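Local coordinates for acyl-CoA thioesterase II (Mycobacterium avium subsp. paratuberculosis, PDB 4R9Z), which has a double hot-dog fold and probably hydrolyses fatty acyl-CoA thioesters to free fatty acid and coenzyme A, at residues D82-V94 / I102-N114. Numbering follows the deposited sequence.
Sequences DLQEGRTFSARRV and ILMEAMSSFKVVN
R92 and S108 face each other as a hydrogen-bonded pair of the antiparallel hairpin formed by strands 89-98 and 101-111: R92 N meets S108 O at 3.0 Å, and S108 N returns a bond to R92 O. A reciprocal pair of N-H...O hydrogen bonds likewise joins S90 to F110 and V94 to A106, and the N-to-C directions of segments 89-94 and 102-111 are 160° apart.

The side chain of R92 starts on the face that packs against helix 39-52. Its CB lies 3.7 Å from the OG of S108, a small residue that, like R92, touches A50 of that helix. CG, beside the backbone N (chi1 -59°), meets F110 CE1 obliquely at 3.8 Å, the two side chains crossing at about a right angle. A bend at chi2 (-67°) then carries the guanidinium away from strand 101-111. NE hydrogen-bonds to T53 OG1, NH1 forms a 2.8 Å salt bridge with D82 OD1 and a hydrogen bond to A91 O, and NH2 makes a second salt bridge, 2.6 Å to E85 OE1, nearly in the guanidinium plane. That oxygen receives S90 OG on the opposite face of its carboxylate.

The other face, carrying F89, A91, R93, S109 and K111, turns to the second subunit, where R93 NE forms a salt bridge with E105 OE2 of that chain and S109 OG hydrogen-bonds to its R220. Apolar stem and charged tip thus divide the work of R92: the stem packs within the hairpin, while two carboxylates, probably balancing the buried charge, tie it to the neighbouring strand 76-85.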
loop_
_atom_site.group_PDB
_atom_site.type_symbol
_atom_site.label_atom_id
_atom_site.label_comp_id
_atom_site.label_asym_id
_atom_site.label_seq_id
_atom_site.Cartn_x
_atom_site.Cartn_y
_atom_site.Cartn_z
ATOM N N ASP B 82 -17.265 -5.663 -7.456
ATOM C CA ASP B 82 -16.417 -6.495 -8.301
ATOM C C ASP B 82 -15.589 -5.636 -9.266
ATOM O O ASP B 82 -16.104 -5.137 -10.261
ATOM C CB ASP B 82 -17.288 -7.501 -9.069
ATOM C CG ASP B 82 -16.499 -8.351 -10.055
ATOM O OD1 ASP B 82 -15.262 -8.445 -9.937
ATOM O OD2 ASP B 82 -17.128 -8.948 -10.951
ATOM N N LEU B 83 -14.314 -5.446 -8.941
ATOM C CA LEU B 83 -13.379 -4.692 -9.775
ATOM C C LEU B 83 -12.829 -5.545 -10.903
ATOM O O LEU B 83 -12.595 -5.062 -12.010
ATOM C CB LEU B 83 -12.224 -4.139 -8.940
ATOM C CG LEU B 83 -12.639 -3.230 -7.785
ATOM C CD1 LEU B 83 -11.412 -2.720 -7.054
ATOM C CD2 LEU B 83 -13.494 -2.083 -8.296
ATOM N N GLN B 84 -12.581 -6.813 -10.600
ATOM C CA GLN B 84 -12.121 -7.735 -11.616
ATOM C C GLN B 84 -12.419 -9.179 -11.259
ATOM O O GLN B 84 -12.252 -9.601 -10.119
ATOM C CB GLN B 84 -10.619 -7.570 -11.832
ATOM C CG GLN B 84 -10.069 -8.480 -12.911
ATOM C CD GLN B 84 -8.677 -8.965 -12.604
ATOM O OE1 GLN B 84 -8.319 -9.164 -11.444
ATOM N NE2 GLN B 84 -7.876 -9.160 -13.644
ATOM N N GLU B 85 -12.847 -9.942 -12.252
ATOM C CA GLU B 85 -13.085 -11.355 -12.056
ATOM C C GLU B 85 -12.494 -12.092 -13.235
ATOM O O GLU B 85 -13.122 -12.217 -14.284
ATOM C CB GLU B 85 -14.578 -11.650 -11.905
ATOM C CG GLU B 85 -14.884 -13.082 -11.492
ATOM C CD GLU B 85 -14.345 -13.426 -10.111
ATOM O OE1 GLU B 85 -14.184 -12.507 -9.277
ATOM O OE2 GLU B 85 -14.085 -14.618 -9.855
ATOM N N GLY B 86 -11.267 -12.561 -13.062
ATOM C CA GLY B 86 -10.535 -13.192 -14.138
ATOM C C GLY B 86 -10.257 -14.658 -13.898
ATOM O O GLY B 86 -10.584 -15.212 -12.843
ATOM N N ARG B 87 -9.654 -15.285 -14.901
ATOM C CA ARG B 87 -9.234 -16.676 -14.824
ATOM C C ARG B 87 -8.278 -16.913 -13.661
ATOM O O ARG B 87 -8.342 -17.943 -12.988
ATOM C CB ARG B 87 -8.580 -17.083 -16.149
ATOM C CG ARG B 87 -7.925 -18.452 -16.165
ATOM C CD ARG B 87 -8.880 -19.571 -15.793
ATOM N NE ARG B 87 -8.170 -20.843 -15.704
ATOM C CZ ARG B 87 -8.649 -21.933 -15.113
ATOM N NH1 ARG B 87 -9.851 -21.913 -14.550
ATOM N NH2 ARG B 87 -7.922 -23.042 -15.085
ATOM N N THR B 88 -7.407 -15.940 -13.411
ATOM C CA THR B 88 -6.397 -16.083 -12.373
ATOM C C THR B 88 -6.696 -15.192 -11.174
ATOM O O THR B 88 -6.717 -15.652 -10.032
ATOM C CB THR B 88 -4.985 -15.730 -12.903
ATOM O OG1 THR B 88 -4.752 -16.383 -14.158
ATOM C CG2 THR B 88 -3.924 -16.156 -11.910
ATOM N N PHE B 89 -6.950 -13.917 -11.449
ATOM C CA PHE B 89 -7.081 -12.914 -10.399
ATOM C C PHE B 89 -8.507 -12.439 -10.150
ATOM O O PHE B 89 -9.354 -12.434 -11.045
ATOM C CB PHE B 89 -6.219 -11.692 -10.732
ATOM C CG PHE B 89 -4.753 -11.896 -10.501
ATOM C CD1 PHE B 89 -4.217 -11.776 -9.229
ATOM C CD2 PHE B 89 -3.908 -12.201 -11.558
ATOM C CE1 PHE B 89 -2.865 -11.962 -9.011
ATOM C CE2 PHE B 89 -2.558 -12.391 -11.349
ATOM C CZ PHE B 89 -2.034 -12.271 -10.072
ATOM N N SER B 90 -8.740 -12.001 -8.921
ATOM C CA SER B 90 -9.951 -11.288 -8.562
ATOM C C SER B 90 -9.572 -9.993 -7.849
ATOM O O SER B 90 -8.546 -9.922 -7.172
ATOM C CB SER B 90 -10.847 -12.147 -7.666
ATOM O OG SER B 90 -11.326 -13.284 -8.357
ATOM N N ALA B 91 -10.401 -8.971 -8.008
ATOM C CA ALA B 91 -10.196 -7.711 -7.312
ATOM C C ALA B 91 -11.517 -7.227 -6.737
ATOM O O ALA B 91 -12.567 -7.376 -7.363
ATOM C CB ALA B 91 -9.607 -6.676 -8.243
ATOM N N ARG B 92 -11.465 -6.667 -5.535
ATOM C CA ARG B 92 -12.666 -6.159 -4.878
ATOM C C ARG B 92 -12.466 -4.767 -4.304
ATOM O O ARG B 92 -11.363 -4.402 -3.906
ATOM C CB ARG B 92 -13.118 -7.110 -3.766
ATOM C CG ARG B 92 -13.421 -8.515 -4.247
ATOM C CD ARG B 92 -14.644 -8.525 -5.144
ATOM N NE ARG B 92 -15.025 -9.879 -5.526
ATOM C CZ ARG B 92 -14.801 -10.392 -6.729
ATOM N NH1 ARG B 92 -14.205 -9.658 -7.654
ATOM N NH2 ARG B 92 -15.171 -11.633 -7.008
ATOM N N ARG B 93 -13.546 -3.994 -4.284
ATOM C CA ARG B 93 -13.620 -2.763 -3.510
ATOM C C ARG B 93 -14.559 -3.021 -2.343
ATOM O O ARG B 93 -15.586 -3.670 -2.508
ATOM C CB ARG B 93 -14.150 -1.596 -4.340
ATOM C CG ARG B 93 -14.419 -0.350 -3.505
ATOM C CD ARG B 93 -15.211 0.726 -4.254
ATOM N NE ARG B 93 -15.017 0.717 -5.701
ATOM C CZ ARG B 93 -15.954 1.086 -6.571
ATOM N NH1 ARG B 93 -17.145 1.473 -6.128
ATOM N NH2 ARG B 93 -15.710 1.060 -7.880
ATOM N N VAL B 94 -14.201 -2.553 -1.154
ATOM C CA VAL B 94 -15.107 -2.653 -0.020
ATOM C C VAL B 94 -15.255 -1.288 0.619
ATOM O O VAL B 94 -14.267 -0.643 0.955
ATOM C CB VAL B 94 -14.629 -3.662 1.033
ATOM C CG1 VAL B 94 -15.562 -3.645 2.229
ATOM C CG2 VAL B 94 -14.557 -5.058 0.437
ATOM N N ILE B 102 -19.131 7.312 5.280
ATOM C CA ILE B 102 -18.113 6.361 4.833
ATOM C C ILE B 102 -16.964 6.323 5.844
ATOM O O ILE B 102 -16.284 7.322 6.047
ATOM C CB ILE B 102 -17.553 6.727 3.445
ATOM C CG1 ILE B 102 -18.649 6.675 2.386
ATOM C CG2 ILE B 102 -16.431 5.785 3.053
ATOM C CD1 ILE B 102 -18.198 7.184 1.030
ATOM N N LEU B 103 -16.742 5.172 6.468
ATOM C CA LEU B 103 -15.734 5.057 7.515
ATOM C C LEU B 103 -14.392 4.657 6.929
ATOM O O LEU B 103 -13.350 5.213 7.279
ATOM C CB LEU B 103 -16.155 4.037 8.575
ATOM C CG LEU B 103 -17.546 4.186 9.182
ATOM C CD1 LEU B 103 -17.811 3.047 10.151
ATOM C CD2 LEU B 103 -17.695 5.535 9.864
ATOM N N MET B 104 -14.425 3.670 6.043
ATOM C CA MET B 104 -13.220 3.229 5.364
ATOM C C MET B 104 -13.539 2.724 3.969
ATOM O O MET B 104 -14.674 2.346 3.673
ATOM C CB MET B 104 -12.499 2.138 6.171
ATOM C CG MET B 104 -13.296 0.872 6.432
ATOM S SD MET B 104 -12.408 -0.664 6.059
ATOM C CE MET B 104 -12.575 -0.703 4.287
ATOM N N GLU B 105 -12.536 2.765 3.101
ATOM C CA GLU B 105 -12.615 2.107 1.806
ATOM C C GLU B 105 -11.376 1.254 1.614
ATOM O O GLU B 105 -10.288 1.636 2.043
ATOM C CB GLU B 105 -12.761 3.120 0.672
ATOM C CG GLU B 105 -12.982 2.458 -0.670
ATOM C CD GLU B 105 -13.865 3.267 -1.586
ATOM O OE1 GLU B 105 -15.095 3.275 -1.365
ATOM O OE2 GLU B 105 -13.328 3.886 -2.527
ATOM N N ALA B 106 -11.541 0.100 0.979
ATOM C CA ALA B 106 -10.430 -0.826 0.789
ATOM C C ALA B 106 -10.427 -1.458 -0.586
ATOM O O ALA B 106 -11.479 -1.660 -1.194
ATOM C CB ALA B 106 -10.460 -1.907 1.836
ATOM N N MET B 107 -9.234 -1.756 -1.085
ATOM C CA MET B 107 -9.111 -2.592 -2.265
ATOM C C MET B 107 -8.341 -3.845 -1.904
ATOM O O MET B 107 -7.473 -3.815 -1.043
ATOM C CB MET B 107 -8.434 -1.846 -3.409
ATOM C CG MET B 107 -9.192 -0.620 -3.874
ATOM S SD MET B 107 -8.416 0.132 -5.308
ATOM C CE MET B 107 -6.856 0.633 -4.605
ATOM N N SER B 108 -8.690 -4.955 -2.536
ATOM C CA SER B 108 -8.041 -6.223 -2.244
ATOM C C SER B 108 -7.936 -7.043 -3.507
ATOM O O SER B 108 -8.725 -6.879 -4.432
ATOM C CB SER B 108 -8.806 -7.006 -1.177
ATOM O OG SER B 108 -10.171 -7.137 -1.523
ATOM N N SER B 109 -6.949 -7.927 -3.542
ATOM C CA SER B 109 -6.709 -8.734 -4.720
ATOM C C SER B 109 -6.545 -10.191 -4.302
ATOM O O SER B 109 -6.096 -10.485 -3.190
ATOM C CB SER B 109 -5.484 -8.225 -5.478
ATOM O OG SER B 109 -5.333 -8.900 -6.714
ATOM N N PHE B 110 -6.957 -11.092 -5.187
ATOM C CA PHE B 110 -7.058 -12.516 -4.883
ATOM C C PHE B 110 -6.550 -13.341 -6.060
ATOM O O PHE B 110 -6.619 -12.896 -7.206
ATOM C CB PHE B 110 -8.508 -12.910 -4.585
ATOM C CG PHE B 110 -9.144 -12.118 -3.484
ATOM C CD1 PHE B 110 -9.700 -10.875 -3.741
ATOM C CD2 PHE B 110 -9.223 -12.630 -2.205
ATOM C CE1 PHE B 110 -10.293 -10.141 -2.731
ATOM C CE2 PHE B 110 -9.817 -11.903 -1.194
ATOM C CZ PHE B 110 -10.353 -10.656 -1.459
ATOM N N LYS B 111 -6.044 -14.537 -5.790
ATOM C CA LYS B 111 -5.777 -15.477 -6.868
ATOM C C LYS B 111 -5.914 -16.917 -6.396
ATOM O O LYS B 111 -6.022 -17.183 -5.199
ATOM C CB LYS B 111 -4.388 -15.252 -7.463
ATOM C CG LYS B 111 -3.253 -15.423 -6.485
ATOM C CD LYS B 111 -1.916 -15.351 -7.204
ATOM C CE LYS B 111 -1.806 -16.433 -8.262
ATOM N NZ LYS B 111 -0.399 -16.878 -8.444
ATOM N N VAL B 112 -5.933 -17.840 -7.352
ATOM C CA VAL B 112 -5.963 -19.259 -7.036
ATOM C C VAL B 112 -4.526 -19.714 -6.785
ATOM O O VAL B 112 -3.597 -19.255 -7.451
ATOM C CB VAL B 112 -6.616 -20.087 -8.167
ATOM C CG1 VAL B 112 -8.100 -19.764 -8.270
ATOM C CG2 VAL B 112 -5.926 -19.823 -9.496
ATOM N N VAL B 113 -4.346 -20.595 -5.808
ATOM C CA VAL B 113 -3.010 -20.950 -5.329
ATOM C C VAL B 113 -2.462 -22.206 -6.015
ATOM O O VAL B 113 -3.223 -23.071 -6.443
ATOM C CB VAL B 113 -3.023 -21.146 -3.786
ATOM C CG1 VAL B 113 -1.632 -21.457 -3.245
ATOM C CG2 VAL B 113 -3.578 -19.903 -3.109
ATOM N N ASN B 114 -1.137 -22.269 -6.145
ATOM C CA ASN B 114 -0.425 -23.449 -6.630
ATOM C C ASN B 114 -0.866 -24.725 -5.912
ATOM O O ASN B 114 -1.687 -25.489 -6.424
ATOM C CB ASN B 114 1.086 -23.248 -6.455
ATOM C CG ASN B 114 1.914 -24.217 -7.281
ATOM O OD1 ASN B 114 1.475 -25.322 -7.599
ATOM N ND2 ASN B 114 3.127 -23.803 -7.629
#